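Local coordinates for rRNA N-glycosidase (Bougainvillea spectabilis, PDB 3CTK), which belongs to the ribosome-inactivating protein family, named for disabling ribosomes, and has its mixed alpha/beta fold, at residues S5-E10 with D51-S56; F137-I142 with A153-I158. All coordinates share one frame; numbering follows the deposited sequence.

Contact 1. Residues S5-E10 with D51-S56; sequences SFNLGE and DITTTS
The backbones of Phe6 and Leu8 pair with those of Asp51 and Thr53 in a parallel arrangement of two strands whose axes approach to 4.9 Å. Three backbone hydrogen bonds carry it: Phe6 N to Asp51 O (2.9 Å), Thr53 N to Phe6 O (3.1 Å) and Leu8 N to Thr53 O (2.8 Å). The last is nearly straight, with an N-H...O angle of 170°, and continues the pairing into the turn that follows the edge strand.

Apolar contact lies on the face of Phe6 and Ile52. The CG2 branch of Ile52, anti to its own backbone N, meets Leu8 CG at 3.9 Å, while Ile139 and Val132 of helix 132-142 cover Ile52 and Leu8 respectively. Beyond the strands, the methyl CG2 of Thr55 sits 3.6 Å from Gly9 CA.

Polar links occupy the face of Ser5, Asn7 and Asp51. One water joins Ser5 OG to Asp51 OD2, and another accepts from Asn7 ND2 and donates to Thr54 O. The other end of the same amide, OD1, accepts from Gly9 N at 2.7 Å, an Asx turn within the type I turn Asn7-Glu10.

These segments close a beta-alpha-beta unit through helix 14-25. With both amide ends engaged, Asn7 fixes the turn through OD1 and links it through ND2 and water to the backbone following strand 51-53, while the opposite side is mainly apolar, with Ile52 and Leu8 against helix 132-142.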
loop_
_atom_site.group_PDB
_atom_site.type_symbol
_atom_site.label_atom_id
_atom_site.label_comp_id
_atom_site.label_asym_id
_atom_site.label_seq_id
_atom_site.Cartn_x
_atom_site.Cartn_y
_atom_site.Cartn_z
ATOM N N SER A 5 8.104 6.657 9.391
ATOM C CA SER A 5 9.226 6.823 8.470
ATOM C C SER A 5 10.019 5.566 8.149
ATOM O O SER A 5 10.108 4.645 8.959
ATOM C CB SER A 5 10.183 7.887 9.014
ATOM O OG SER A 5 9.521 9.125 9.203
ATOM N N PHE A 6 10.601 5.550 6.953
ATOM C CA PHE A 6 11.413 4.434 6.492
ATOM C C PHE A 6 12.562 4.952 5.627
ATOM O O PHE A 6 12.337 5.588 4.596
ATOM C CB PHE A 6 10.557 3.450 5.690
ATOM C CG PHE A 6 11.301 2.221 5.241
ATOM C CD1 PHE A 6 12.093 1.504 6.135
ATOM C CD2 PHE A 6 11.189 1.764 3.931
ATOM C CE1 PHE A 6 12.765 0.350 5.731
ATOM C CE2 PHE A 6 11.857 0.607 3.514
ATOM C CZ PHE A 6 12.646 -0.099 4.416
ATOM N N ASN A 7 13.792 4.698 6.064
ATOM C CA ASN A 7 14.967 5.123 5.312
ATOM C C ASN A 7 15.460 3.918 4.521
ATOM O O ASN A 7 15.726 2.861 5.095
ATOM C CB ASN A 7 16.061 5.620 6.259
ATOM C CG ASN A 7 17.258 6.175 5.519
ATOM O OD1 ASN A 7 17.988 5.437 4.860
ATOM N ND2 ASN A 7 17.459 7.486 5.613
ATOM N N LEU A 8 15.581 4.078 3.206
ATOM C CA LEU A 8 15.999 2.982 2.337
ATOM C C LEU A 8 17.438 2.513 2.541
ATOM O O LEU A 8 17.868 1.534 1.935
ATOM C CB LEU A 8 15.760 3.358 0.871
ATOM C CG LEU A 8 14.312 3.732 0.539
ATOM C CD1 LEU A 8 14.170 3.949 -0.961
ATOM C CD2 LEU A 8 13.367 2.628 1.008
ATOM N N GLY A 9 18.173 3.213 3.398
ATOM C CA GLY A 9 19.540 2.824 3.691
ATOM C C GLY A 9 19.570 1.934 4.923
ATOM O O GLY A 9 20.628 1.452 5.333
ATOM N N GLU A 10 18.396 1.716 5.513
ATOM C CA GLU A 10 18.256 0.887 6.710
ATOM C C GLU A 10 17.158 -0.141 6.458
ATOM O O GLU A 10 16.165 -0.189 7.183
ATOM C CB GLU A 10 17.856 1.746 7.913
ATOM C CG GLU A 10 18.491 3.123 7.955
ATOM C CD GLU A 10 18.102 3.902 9.195
ATOM O OE1 GLU A 10 16.925 3.814 9.610
ATOM O OE2 GLU A 10 18.966 4.610 9.753
ATOM N N ASP A 51 6.976 8.801 5.281
ATOM C CA ASP A 51 8.178 9.475 4.795
ATOM C C ASP A 51 9.235 8.465 4.367
ATOM O O ASP A 51 9.799 7.756 5.202
ATOM C CB ASP A 51 8.760 10.374 5.891
ATOM C CG ASP A 51 7.986 11.664 6.065
ATOM O OD1 ASP A 51 6.850 11.762 5.551
ATOM O OD2 ASP A 51 8.516 12.584 6.726
ATOM N N ILE A 52 9.501 8.407 3.066
ATOM C CA ILE A 52 10.497 7.485 2.528
ATOM C C ILE A 52 11.703 8.286 2.066
ATOM O O ILE A 52 11.580 9.165 1.209
ATOM C CB ILE A 52 9.936 6.695 1.334
ATOM C CG1 ILE A 52 8.659 5.963 1.758
ATOM C CG2 ILE A 52 10.983 5.703 0.820
ATOM C CD1 ILE A 52 7.899 5.344 0.602
ATOM N N THR A 53 12.866 7.980 2.637
ATOM C CA THR A 53 14.098 8.685 2.295
ATOM C C THR A 53 15.103 7.749 1.627
ATOM O O THR A 53 15.337 6.639 2.097
ATOM C CB THR A 53 14.749 9.290 3.554
ATOM O OG1 THR A 53 13.805 10.138 4.221
ATOM C CG2 THR A 53 15.977 10.109 3.176
ATOM N N THR A 54 15.697 8.215 0.533
ATOM C CA THR A 54 16.677 7.428 -0.217
ATOM C C THR A 54 18.081 7.595 0.358
ATOM O O THR A 54 18.322 8.481 1.176
ATOM C CB THR A 54 16.729 7.875 -1.689
ATOM O OG1 THR A 54 17.186 9.234 -1.758
ATOM C CG2 THR A 54 15.348 7.776 -2.326
ATOM N N THR A 55 19.011 6.744 -0.067
ATOM C CA THR A 55 20.383 6.864 0.409
ATOM C C THR A 55 20.985 8.133 -0.197
ATOM O O THR A 55 22.009 8.629 0.272
ATOM C CB THR A 55 21.255 5.648 0.001
ATOM O OG1 THR A 55 21.277 5.524 -1.427
ATOM C CG2 THR A 55 20.710 4.370 0.617
ATOM N N SER A 56 20.341 8.651 -1.240
ATOM C CA SER A 56 20.801 9.868 -1.898
ATOM C C SER A 56 20.221 11.096 -1.194
ATOM O O SER A 56 20.337 12.222 -1.685
ATOM C CB SER A 56 20.400 9.866 -3.376
ATOM O OG SER A 56 18.999 9.756 -3.524
HETATM O O HOH W 1 10.809 11.216 7.959
HETATM O O HOH W 2 19.642 8.727 3.524
#

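Contact 2. Residues F137-I142 with A153-I158; sequences FSIEAI and AKFFLI
The helical segments 137-142 and 153-158 run roughly antiparallel, their directions 151° apart and their axes 9.1 Å apart at closest approach, with Ser138 and Phe155 nearest in the backbone (CA to CA 5.2 Å). Phe155 is the centre of the packing. Its CG lies anti to the backbone N (chi1 164°), which sends the ring out from helix 149-168 to be met by three side chains of the other segment. Ser138 OG comes to the ring edge, in its plane, 3.6 Å from CD1. That hydroxyl is hydrogen-bonded to the carbonyl oxygen of Leu135, one turn back in its own helix, so a buried polar atom is satisfied locally while resting against the aromatic edge.

The two segments belong to a helical hairpin formed by helices 132-142 and 149-168, which packs against the mixed sheet of the fold; Val60 and Val62 of strand 59-65 touch Phe155, and Tyr74 meets its ring edge-to-face. From the hairpin's first helix, Ile139 places CG1 3.7 Å from Phe155 CE1, along the CD1-CE1 side of the ring. Ile142 works nearer the ring's root, its CD1 methyl 3.7 Å from CG and almost as close to CD2; the side chain crosses that of Phe155 at about a right angle. The two isoleucines thus touch different parts of the same aromatic group. On the next turn of the second helix, Ile158 extends CD1 to within 4.0 Å of Ser138 CB, setting a methyl group beside the small serine where the backbones come closest.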
loop_
_atom_site.group_PDB
_atom_site.type_symbol
_atom_site.label_atom_id
_atom_site.label_comp_id
_atom_site.label_asym_id
_atom_site.label_seq_id
_atom_site.Cartn_x
_atom_site.Cartn_y
_atom_site.Cartn_z
ATOM N N PHE A 137 15.355 3.728 -6.853
ATOM C CA PHE A 137 15.571 4.096 -8.249
ATOM C C PHE A 137 14.357 4.839 -8.810
ATOM O O PHE A 137 14.506 5.829 -9.533
ATOM C CB PHE A 137 15.831 2.850 -9.098
ATOM C CG PHE A 137 16.165 3.157 -10.531
ATOM C CD1 PHE A 137 17.480 3.395 -10.917
ATOM C CD2 PHE A 137 15.160 3.241 -11.489
ATOM C CE1 PHE A 137 17.790 3.713 -12.240
ATOM C CE2 PHE A 137 15.460 3.561 -12.813
ATOM C CZ PHE A 137 16.777 3.797 -13.187
ATOM N N SER A 138 13.158 4.364 -8.484
ATOM C CA SER A 138 11.943 5.004 -8.980
ATOM C C SER A 138 11.767 6.398 -8.384
ATOM O O SER A 138 11.235 7.294 -9.039
ATOM C CB SER A 138 10.710 4.138 -8.685
ATOM O OG SER A 138 10.433 4.075 -7.296
ATOM N N ILE A 139 12.216 6.584 -7.144
ATOM C CA ILE A 139 12.115 7.893 -6.501
ATOM C C ILE A 139 13.103 8.848 -7.171
ATOM O O ILE A 139 12.782 10.002 -7.450
ATOM C CB ILE A 139 12.416 7.790 -4.983
ATOM C CG1 ILE A 139 11.320 6.965 -4.303
ATOM C CG2 ILE A 139 12.516 9.183 -4.360
ATOM C CD1 ILE A 139 11.534 6.728 -2.817
ATOM N N GLU A 140 14.306 8.356 -7.439
ATOM C CA GLU A 140 15.334 9.159 -8.095
ATOM C C GLU A 140 14.894 9.606 -9.484
ATOM O O GLU A 140 15.295 10.667 -9.964
ATOM C CB GLU A 140 16.625 8.349 -8.226
ATOM C CG GLU A 140 17.514 8.396 -7.006
ATOM C CD GLU A 140 18.269 9.701 -6.908
ATOM O OE1 GLU A 140 19.024 9.876 -5.933
ATOM O OE2 GLU A 140 18.113 10.553 -7.807
ATOM N N ALA A 141 14.065 8.795 -10.127
ATOM C CA ALA A 141 13.603 9.104 -11.474
ATOM C C ALA A 141 12.550 10.207 -11.556
ATOM O O ALA A 141 12.388 10.823 -12.610
ATOM C CB ALA A 141 13.073 7.835 -12.137
ATOM N N ILE A 142 11.848 10.465 -10.455
ATOM C CA ILE A 142 10.795 11.479 -10.454
ATOM C C ILE A 142 11.028 12.662 -9.521
ATOM O O ILE A 142 10.498 13.748 -9.747
ATOM C CB ILE A 142 9.435 10.862 -10.064
ATOM C CG1 ILE A 142 9.479 10.399 -8.603
ATOM C CG2 ILE A 142 9.101 9.706 -10.997
ATOM C CD1 ILE A 142 8.160 9.856 -8.077
ATOM N N ALA A 153 3.889 6.557 -12.532
ATOM C CA ALA A 153 3.040 5.379 -12.385
ATOM C C ALA A 153 3.883 4.211 -11.872
ATOM O O ALA A 153 3.417 3.408 -11.062
ATOM C CB ALA A 153 2.385 5.016 -13.724
ATOM N N LYS A 154 5.127 4.115 -12.337
ATOM C CA LYS A 154 6.011 3.038 -11.896
ATOM C C LYS A 154 6.289 3.179 -10.402
ATOM O O LYS A 154 6.299 2.195 -9.667
ATOM C CB LYS A 154 7.325 3.067 -12.679
ATOM C CG LYS A 154 7.174 2.649 -14.137
ATOM C CD LYS A 154 8.484 2.753 -14.912
ATOM C CE LYS A 154 9.528 1.772 -14.401
ATOM N NZ LYS A 154 9.939 2.037 -12.990
ATOM N N PHE A 155 6.517 4.410 -9.956
ATOM C CA PHE A 155 6.766 4.661 -8.541
ATOM C C PHE A 155 5.561 4.200 -7.714
ATOM O O PHE A 155 5.717 3.497 -6.712
ATOM C CB PHE A 155 7.010 6.154 -8.301
ATOM C CG PHE A 155 6.887 6.562 -6.861
ATOM C CD1 PHE A 155 7.816 6.128 -5.917
ATOM C CD2 PHE A 155 5.819 7.349 -6.438
ATOM C CE1 PHE A 155 7.679 6.470 -4.576
ATOM C CE2 PHE A 155 5.675 7.698 -5.093
ATOM C CZ PHE A 155 6.605 7.257 -4.161
ATOM N N PHE A 156 4.360 4.592 -8.132
ATOM C CA PHE A 156 3.160 4.198 -7.398
ATOM C C PHE A 156 3.018 2.681 -7.324
ATOM O O PHE A 156 2.716 2.136 -6.267
ATOM C CB PHE A 156 1.902 4.813 -8.029
ATOM C CG PHE A 156 1.637 6.232 -7.598
ATOM C CD1 PHE A 156 1.604 7.267 -8.528
ATOM C CD2 PHE A 156 1.416 6.533 -6.256
ATOM C CE1 PHE A 156 1.356 8.578 -8.130
ATOM C CE2 PHE A 156 1.167 7.841 -5.846
ATOM C CZ PHE A 156 1.137 8.868 -6.786
ATOM N N LEU A 157 3.242 1.997 -8.439
ATOM C CA LEU A 157 3.125 0.540 -8.450
ATOM C C LEU A 157 4.060 -0.101 -7.435
ATOM O O LEU A 157 3.675 -1.032 -6.725
ATOM C CB LEU A 157 3.419 -0.012 -9.852
ATOM C CG LEU A 157 2.325 0.257 -10.889
ATOM C CD1 LEU A 157 2.798 -0.129 -12.283
ATOM C CD2 LEU A 157 1.080 -0.528 -10.506
ATOM N N ILE A 158 5.287 0.401 -7.360
ATOM C CA ILE A 158 6.259 -0.153 -6.427
ATOM C C ILE A 158 5.928 0.178 -4.974
ATOM O O ILE A 158 5.870 -0.716 -4.127
ATOM C CB ILE A 158 7.689 0.338 -6.763
ATOM C CG1 ILE A 158 8.071 -0.140 -8.172
ATOM C CG2 ILE A 158 8.686 -0.184 -5.725
ATOM C CD1 ILE A 158 9.389 0.415 -8.689
#

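Contact 1 comes first along the chain and is complete before contact 2 begins; their centres are 14 Å apart. The strand pair of contact 1 lies at one side of the mixed sheet, strand 3-7 being outermost, whereas contact 2 joins two helices packed on that sheet. Helix 132-142 is the bridge: Ile139 CD1 lies 3.8 Å from Ile52 CG2, its CG2 lies 3.8 Å from Thr54 CG2, and Leu8 CD1 lies 4.3 Å from Ile139 CD1. Ser56 OG and Glu140 OE1 make a probable hydrogen bond, though their 2.4 Å separation is doubtfully short. Ile139 of contact 2 also packs on residues of contact 1, so its side chain joins the edge of the sheet to the hairpin.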